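Lipoteichoic acid primase (PDB 4UOP) belongs to the sulfatase family, and its extracellular catalytic domain holds a magnesium ion, consistent with a metal-dependent enzyme. Local coordinates at residues L65-Q69 against S220-H224; F281-H286 against D314-F320. All blocks are in the same frame, centred on the assembly; numbering follows the deposited sequence.

Interaction 1: residues L65-Q69 against S220-H224; sequences LESFQ and SVSSH. With MG (magnesium ion), chain J.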
loop_
_atom_site.group_PDB
_atom_site.type_symbol
_atom_site.label_atom_id
_atom_site.label_comp_id
_atom_site.label_asym_id
_atom_site.label_seq_id
_atom_site.Cartn_x
_atom_site.Cartn_y
_atom_site.Cartn_z
ATOM N N LEU B 65 9.915 19.805 -2.516
ATOM C CA LEU B 65 11.325 19.394 -2.495
ATOM C C LEU B 65 11.459 17.907 -2.173
ATOM O O LEU B 65 11.148 17.460 -1.064
ATOM C CB LEU B 65 12.072 20.235 -1.468
ATOM C CG LEU B 65 12.051 21.736 -1.744
ATOM C CD1 LEU B 65 12.405 22.490 -0.473
ATOM C CD2 LEU B 65 13.004 22.101 -2.871
ATOM N N GLU B 66 11.942 17.146 -3.152
ATOM C CA GLU B 66 12.014 15.701 -3.051
ATOM C C GLU B 66 12.872 15.215 -1.873
ATOM O O GLU B 66 14.062 15.559 -1.771
ATOM C CB GLU B 66 12.573 15.130 -4.365
ATOM C CG GLU B 66 12.751 13.620 -4.337
ATOM C CD GLU B 66 11.452 12.889 -4.058
ATOM O OE1 GLU B 66 10.524 12.985 -4.888
ATOM O OE2 GLU B 66 11.358 12.196 -3.024
ATOM N N SER B 67 12.262 14.427 -0.987
ATOM C CA SER B 67 12.970 13.705 0.082
ATOM C C SER B 67 13.680 14.578 1.136
ATOM O O SER B 67 14.499 14.062 1.900
ATOM C CB SER B 67 13.962 12.688 -0.530
ATOM O OG SER B 67 13.254 11.632 -1.169
ATOM N N PHE B 68 13.324 15.864 1.221
ATOM C CA PHE B 68 13.777 16.732 2.316
ATOM C C PHE B 68 13.008 16.381 3.612
ATOM O O PHE B 68 11.774 16.296 3.593
ATOM C CB PHE B 68 13.535 18.209 1.993
ATOM C CG PHE B 68 14.596 18.868 1.135
ATOM C CD1 PHE B 68 14.960 18.339 -0.091
ATOM C CD2 PHE B 68 15.177 20.072 1.530
ATOM C CE1 PHE B 68 15.910 18.974 -0.886
ATOM C CE2 PHE B 68 16.123 20.713 0.738
ATOM C CZ PHE B 68 16.470 20.172 -0.484
ATOM N N GLN B 69 13.728 16.198 4.719
ATOM C CA GLN B 69 13.104 15.969 6.030
ATOM C C GLN B 69 13.723 16.904 7.050
ATOM O O GLN B 69 14.926 17.175 7.024
ATOM C CB GLN B 69 13.219 14.508 6.478
ATOM C CG GLN B 69 14.640 13.975 6.592
ATOM C CD GLN B 69 14.655 12.463 6.654
ATOM O OE1 GLN B 69 14.485 11.803 5.634
ATOM N NE2 GLN B 69 14.844 11.904 7.857
ATOM N N SER B 220 10.518 19.132 -7.477
ATOM C CA SER B 220 11.945 18.869 -7.638
ATOM C C SER B 220 12.234 17.388 -7.753
ATOM O O SER B 220 11.363 16.610 -7.492
ATOM C CB SER B 220 12.748 19.484 -6.510
ATOM O OG SER B 220 12.762 18.664 -5.429
ATOM N N VAL B 221 13.424 17.009 -8.219
ATOM C CA VAL B 221 13.707 15.611 -8.380
ATOM C C VAL B 221 15.141 15.180 -8.130
ATOM O O VAL B 221 15.371 14.062 -7.971
ATOM C CB VAL B 221 13.198 15.081 -9.729
ATOM C CG1 VAL B 221 14.179 15.389 -10.805
ATOM C CG2 VAL B 221 12.930 13.602 -9.687
ATOM N N SER B 222 16.057 16.118 -8.128
ATOM C CA SER B 222 17.474 15.772 -8.075
ATOM C C SER B 222 17.879 15.071 -6.774
ATOM O O SER B 222 18.856 14.378 -6.728
ATOM C CB SER B 222 18.363 16.978 -8.349
ATOM O OG SER B 222 18.231 17.393 -9.659
ATOM N N SER B 223 17.146 15.347 -5.716
ATOM C CA SER B 223 17.399 14.698 -4.439
ATOM C C SER B 223 16.559 13.418 -4.220
ATOM O O SER B 223 16.398 12.955 -3.076
ATOM C CB SER B 223 17.253 15.702 -3.291
ATOM O OG SER B 223 16.019 16.416 -3.388
ATOM N N HIS B 224 16.064 12.818 -5.303
ATOM C CA HIS B 224 15.424 11.493 -5.240
ATOM C C HIS B 224 16.527 10.446 -5.041
ATOM O O HIS B 224 17.647 10.619 -5.552
ATOM C CB HIS B 224 14.686 11.181 -6.546
ATOM C CG HIS B 224 13.610 10.143 -6.419
ATOM N ND1 HIS B 224 13.868 8.790 -6.352
ATOM C CD2 HIS B 224 12.263 10.269 -6.344
ATOM C CE1 HIS B 224 12.725 8.126 -6.261
ATOM N NE2 HIS B 224 11.736 9.003 -6.253
HETATM MG MG MG J . 9.258 11.790 -3.293
HETATM O O HOH W 1 9.926 14.292 -7.108
HETATM O O HOH W 2 9.821 9.717 -3.836
#
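Leu65 and Ser220 lie 5.2 Å apart at their CA atoms, where the parallel neighbours 59-65 and 214-219 end and the chain runs on into two tight turns, a type II turn over Leu65-Phe68 and a type I turn over Val221-His224. Two serines of 220-224 hold the backbone of Glu66 from both of its polar atoms. Ser220 OG accepts from Glu66 N at 2.9 Å, the bond almost straight at 171°. Ser223 OG donates to Glu66 O at 2.7 Å, tilted slightly from the carbonyl plane, and also sits at the edge of the Phe68 ring, 3.6 Å from Phe68 CE1.

The Glu66 side chain leaves with CG anti to its own nitrogen (chi1 177°), then bends about the CB-CG bond. That carries the carboxylate past the backbone of His224 and onto the magnesium ion, which both oxygens bind, OE1 at 2.4 Å and OE2 at 2.2 Å. Ser67 OG donates to OE2 on its anti lone pair. Water 1 lies 2.6 Å from Glu66 OE1 and within bonding distance of Ser220 O, and probably bridges them. The imidazole of His224 slants past, its CD2 3.5 Å from Glu66 OE1 and its plane 59° from the carboxylate. Thr108, Asp284 and His285 add the remaining protein ligands, and Asp244 of the second subunit packs against Glu66 and His224.

With metal, serine and water all on one carboxylate, its rotation is probably fixed; the serines on its backbone are placed to act as a second shell for this ligand of the sulfatase-type metal site.

Interaction 2: residues F281-H286 against D314-F320; sequences FYGDHH and DYRIPFF. With MG (magnesium ion), chain J.
Phe281 O is gripped twice by the opposing strand: Phe320 N donates to it at 2.9 Å, and the CA-H of Phe319 points at it as well. This is antiparallel pairing inside the mixed central sheet of the sulfatase fold, with Phe281 and Phe320 a hydrogen-bonded pair and Tyr282 and Phe319 the next, non-hydrogen-bonded one. Phe320 O takes Phe281 N in return. Further on, Pro318 O receives Gly283 N at 3.1 Å and the CA-H of Tyr282.

Past Gly283 the strand opens into the loop that carries the metal ligands. Ile317 lies against this bend, its CG2 3.7 Å from His285 CA. Asp284 OD2 and His285 NE2 both bind the magnesium ion, at 2.1 Å and 2.2 Å, while Asp284 OD1 is hydrogen-bonded to Ser67 N. His285 ND1 donates to His286 O at 178°, within its own ring plane but well above that of the carbonyl; metal at NE2 and this bond at ND1 together hold the ring's rotation.

His286 turns to 314-320 instead. CG sits between the backbone N and the carbonyl carbon (chi1 84°), which brings the ring to Asp314 CB, an off-centre CH-pi contact, and alongside the Tyr315 ring, the planes 30° apart and barely overlapping; His286 CE1 ends 3.4 Å from Tyr315 CE1.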
loop_
_atom_site.group_PDB
_atom_site.type_symbol
_atom_site.label_atom_id
_atom_site.label_comp_id
_atom_site.label_asym_id
_atom_site.label_seq_id
_atom_site.Cartn_x
_atom_site.Cartn_y
_atom_site.Cartn_z
ATOM N N PHE B 281 7.465 26.466 0.347
ATOM C CA PHE B 281 8.401 25.375 0.121
ATOM C C PHE B 281 8.111 24.293 1.135
ATOM O O PHE B 281 7.985 24.586 2.321
ATOM C CB PHE B 281 9.848 25.826 0.327
ATOM C CG PHE B 281 10.255 27.006 -0.500
ATOM C CD1 PHE B 281 9.952 27.071 -1.845
ATOM C CD2 PHE B 281 10.984 28.040 0.062
ATOM C CE1 PHE B 281 10.333 28.158 -2.611
ATOM C CE2 PHE B 281 11.367 29.141 -0.705
ATOM C CZ PHE B 281 11.054 29.189 -2.037
ATOM N N TYR B 282 8.043 23.040 0.695
ATOM C CA TYR B 282 7.896 21.923 1.635
ATOM C C TYR B 282 8.557 20.675 1.086
ATOM O O TYR B 282 8.623 20.492 -0.129
ATOM C CB TYR B 282 6.401 21.656 1.931
ATOM C CG TYR B 282 5.616 21.176 0.741
ATOM C CD1 TYR B 282 5.120 22.077 -0.195
ATOM C CD2 TYR B 282 5.375 19.824 0.541
ATOM C CE1 TYR B 282 4.418 21.647 -1.304
ATOM C CE2 TYR B 282 4.671 19.383 -0.567
ATOM C CZ TYR B 282 4.204 20.303 -1.486
ATOM O OH TYR B 282 3.517 19.924 -2.609
ATOM N N GLY B 283 9.027 19.803 1.970
ATOM C CA GLY B 283 9.551 18.496 1.537
ATOM C C GLY B 283 8.389 17.556 1.297
ATOM O O GLY B 283 7.406 17.613 2.034
ATOM N N ASP B 284 8.465 16.692 0.281
ATOM C CA ASP B 284 7.346 15.779 0.045
ATOM C C ASP B 284 7.164 14.732 1.140
ATOM O O ASP B 284 6.043 14.475 1.563
ATOM C CB ASP B 284 7.320 15.163 -1.364
ATOM C CG ASP B 284 8.543 14.336 -1.709
ATOM O OD1 ASP B 284 9.563 14.378 -0.986
ATOM O OD2 ASP B 284 8.446 13.615 -2.740
ATOM N N HIS B 285 8.271 14.159 1.604
ATOM C CA HIS B 285 8.259 13.125 2.627
ATOM C C HIS B 285 9.699 12.805 2.980
ATOM O O HIS B 285 10.629 13.186 2.246
ATOM C CB HIS B 285 7.580 11.869 2.086
ATOM C CG HIS B 285 8.159 11.407 0.794
ATOM N ND1 HIS B 285 9.348 10.716 0.726
ATOM C CD2 HIS B 285 7.764 11.600 -0.484
ATOM C CE1 HIS B 285 9.647 10.478 -0.534
ATOM N NE2 HIS B 285 8.708 11.015 -1.290
ATOM N N HIS B 286 9.867 12.113 4.107
ATOM C CA HIS B 286 11.184 11.715 4.561
ATOM C C HIS B 286 11.669 10.552 3.729
ATOM O O HIS B 286 10.891 9.880 3.055
ATOM C CB HIS B 286 11.166 11.331 6.029
ATOM C CG HIS B 286 10.750 9.922 6.276
ATOM N ND1 HIS B 286 9.451 9.491 6.115
ATOM C CD2 HIS B 286 11.460 8.839 6.669
ATOM C CE1 HIS B 286 9.377 8.205 6.406
ATOM N NE2 HIS B 286 10.587 7.784 6.740
ATOM N N ASP B 314 10.944 11.545 12.204
ATOM C CA ASP B 314 11.282 11.433 10.777
ATOM C C ASP B 314 10.206 11.953 9.850
ATOM O O ASP B 314 10.503 12.441 8.771
ATOM C CB ASP B 314 11.566 9.974 10.391
ATOM C CG ASP B 314 12.929 9.486 10.872
ATOM O OD1 ASP B 314 13.811 10.301 11.196
ATOM O OD2 ASP B 314 13.116 8.265 10.876
ATOM N N TYR B 315 8.951 11.896 10.283
ATOM C CA TYR B 315 7.863 12.341 9.428
ATOM C C TYR B 315 7.780 13.862 9.300
ATOM O O TYR B 315 6.999 14.375 8.516
ATOM C CB TYR B 315 6.535 11.764 9.928
ATOM C CG TYR B 315 6.271 10.339 9.495
ATOM C CD1 TYR B 315 7.309 9.443 9.290
ATOM C CD2 TYR B 315 4.977 9.873 9.332
ATOM C CE1 TYR B 315 7.071 8.128 8.918
ATOM C CE2 TYR B 315 4.726 8.557 8.972
ATOM C CZ TYR B 315 5.780 7.689 8.771
ATOM O OH TYR B 315 5.572 6.374 8.419
ATOM N N ARG B 316 8.589 14.592 10.066
ATOM C CA ARG B 316 8.646 16.025 9.897
ATOM C C ARG B 316 9.338 16.386 8.588
ATOM O O ARG B 316 10.439 15.888 8.293
ATOM C CB ARG B 316 9.365 16.704 11.068
ATOM C CG ARG B 316 8.845 16.352 12.466
ATOM C CD ARG B 316 9.958 16.378 13.514
ATOM N NE ARG B 316 10.485 17.677 13.605
ATOM C CZ ARG B 316 11.741 18.013 13.880
ATOM N NH1 ARG B 316 12.713 17.143 14.149
ATOM N NH2 ARG B 316 11.990 19.286 13.911
ATOM N N ILE B 317 8.715 17.291 7.851
ATOM C CA ILE B 317 9.219 17.791 6.585
ATOM C C ILE B 317 9.383 19.292 6.737
ATOM O O ILE B 317 8.610 19.935 7.468
ATOM C CB ILE B 317 8.277 17.465 5.391
ATOM C CG1 ILE B 317 6.816 17.741 5.763
ATOM C CG2 ILE B 317 8.431 16.005 5.011
ATOM C CD1 ILE B 317 5.824 17.720 4.622
ATOM N N PRO B 318 10.369 19.883 6.048
ATOM C CA PRO B 318 10.439 21.338 6.157
ATOM C C PRO B 318 9.218 22.020 5.530
ATOM O O PRO B 318 8.610 21.476 4.598
ATOM C CB PRO B 318 11.717 21.689 5.407
ATOM C CG PRO B 318 11.901 20.552 4.433
ATOM C CD PRO B 318 11.401 19.341 5.144
ATOM N N PHE B 319 8.884 23.188 6.064
ATOM C CA PHE B 319 7.774 24.002 5.596
ATOM C C PHE B 319 8.108 25.467 5.802
ATOM O O PHE B 319 8.398 25.888 6.927
ATOM C CB PHE B 319 6.488 23.656 6.338
ATOM C CG PHE B 319 5.308 24.489 5.924
ATOM C CD1 PHE B 319 4.592 24.185 4.782
ATOM C CD2 PHE B 319 4.947 25.613 6.653
ATOM C CE1 PHE B 319 3.515 24.965 4.390
ATOM C CE2 PHE B 319 3.883 26.398 6.259
ATOM C CZ PHE B 319 3.166 26.083 5.126
ATOM N N PHE B 320 8.092 26.227 4.716
ATOM C CA PHE B 320 8.415 27.650 4.730
ATOM C C PHE B 320 7.378 28.388 3.919
ATOM O O PHE B 320 6.999 27.954 2.823
ATOM C CB PHE B 320 9.809 27.904 4.130
ATOM C CG PHE B 320 10.932 27.336 4.939
ATOM C CD1 PHE B 320 11.252 25.994 4.855
ATOM C CD2 PHE B 320 11.672 28.141 5.799
ATOM C CE1 PHE B 320 12.279 25.462 5.625
ATOM C CE2 PHE B 320 12.708 27.622 6.550
ATOM C CZ PHE B 320 12.997 26.275 6.483
HETATM MG MG MG J . 9.258 11.790 -3.293
HETATM O O HOH W 2 9.821 9.717 -3.836
#

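Overall arrangement
Both contacts meet on one magnesium ion, their centres about 10 Å apart. Interaction 1 supplies Glu66, interaction 2 supplies Asp284 and His285, water 2 is common to both, and Thr108 completes the set. Strand 59-65 runs between 214-219 and 277-283, so its end touches both neighbouring strands: Leu65 N lies 2.8 Å from Tyr282 O, probably a hydrogen bond of the sheet. Beyond it, Ser67 N sits 2.7 Å from Asp284 OD1, so the oxygen of Asp284 that does not bind the metal is probably held by the Glu66 turn. Glu66 OE2 and His285 NE2 come within 3.4 Å as fellow ligands, and Gln69 OE1 packs on His286 CB at 3.4 Å.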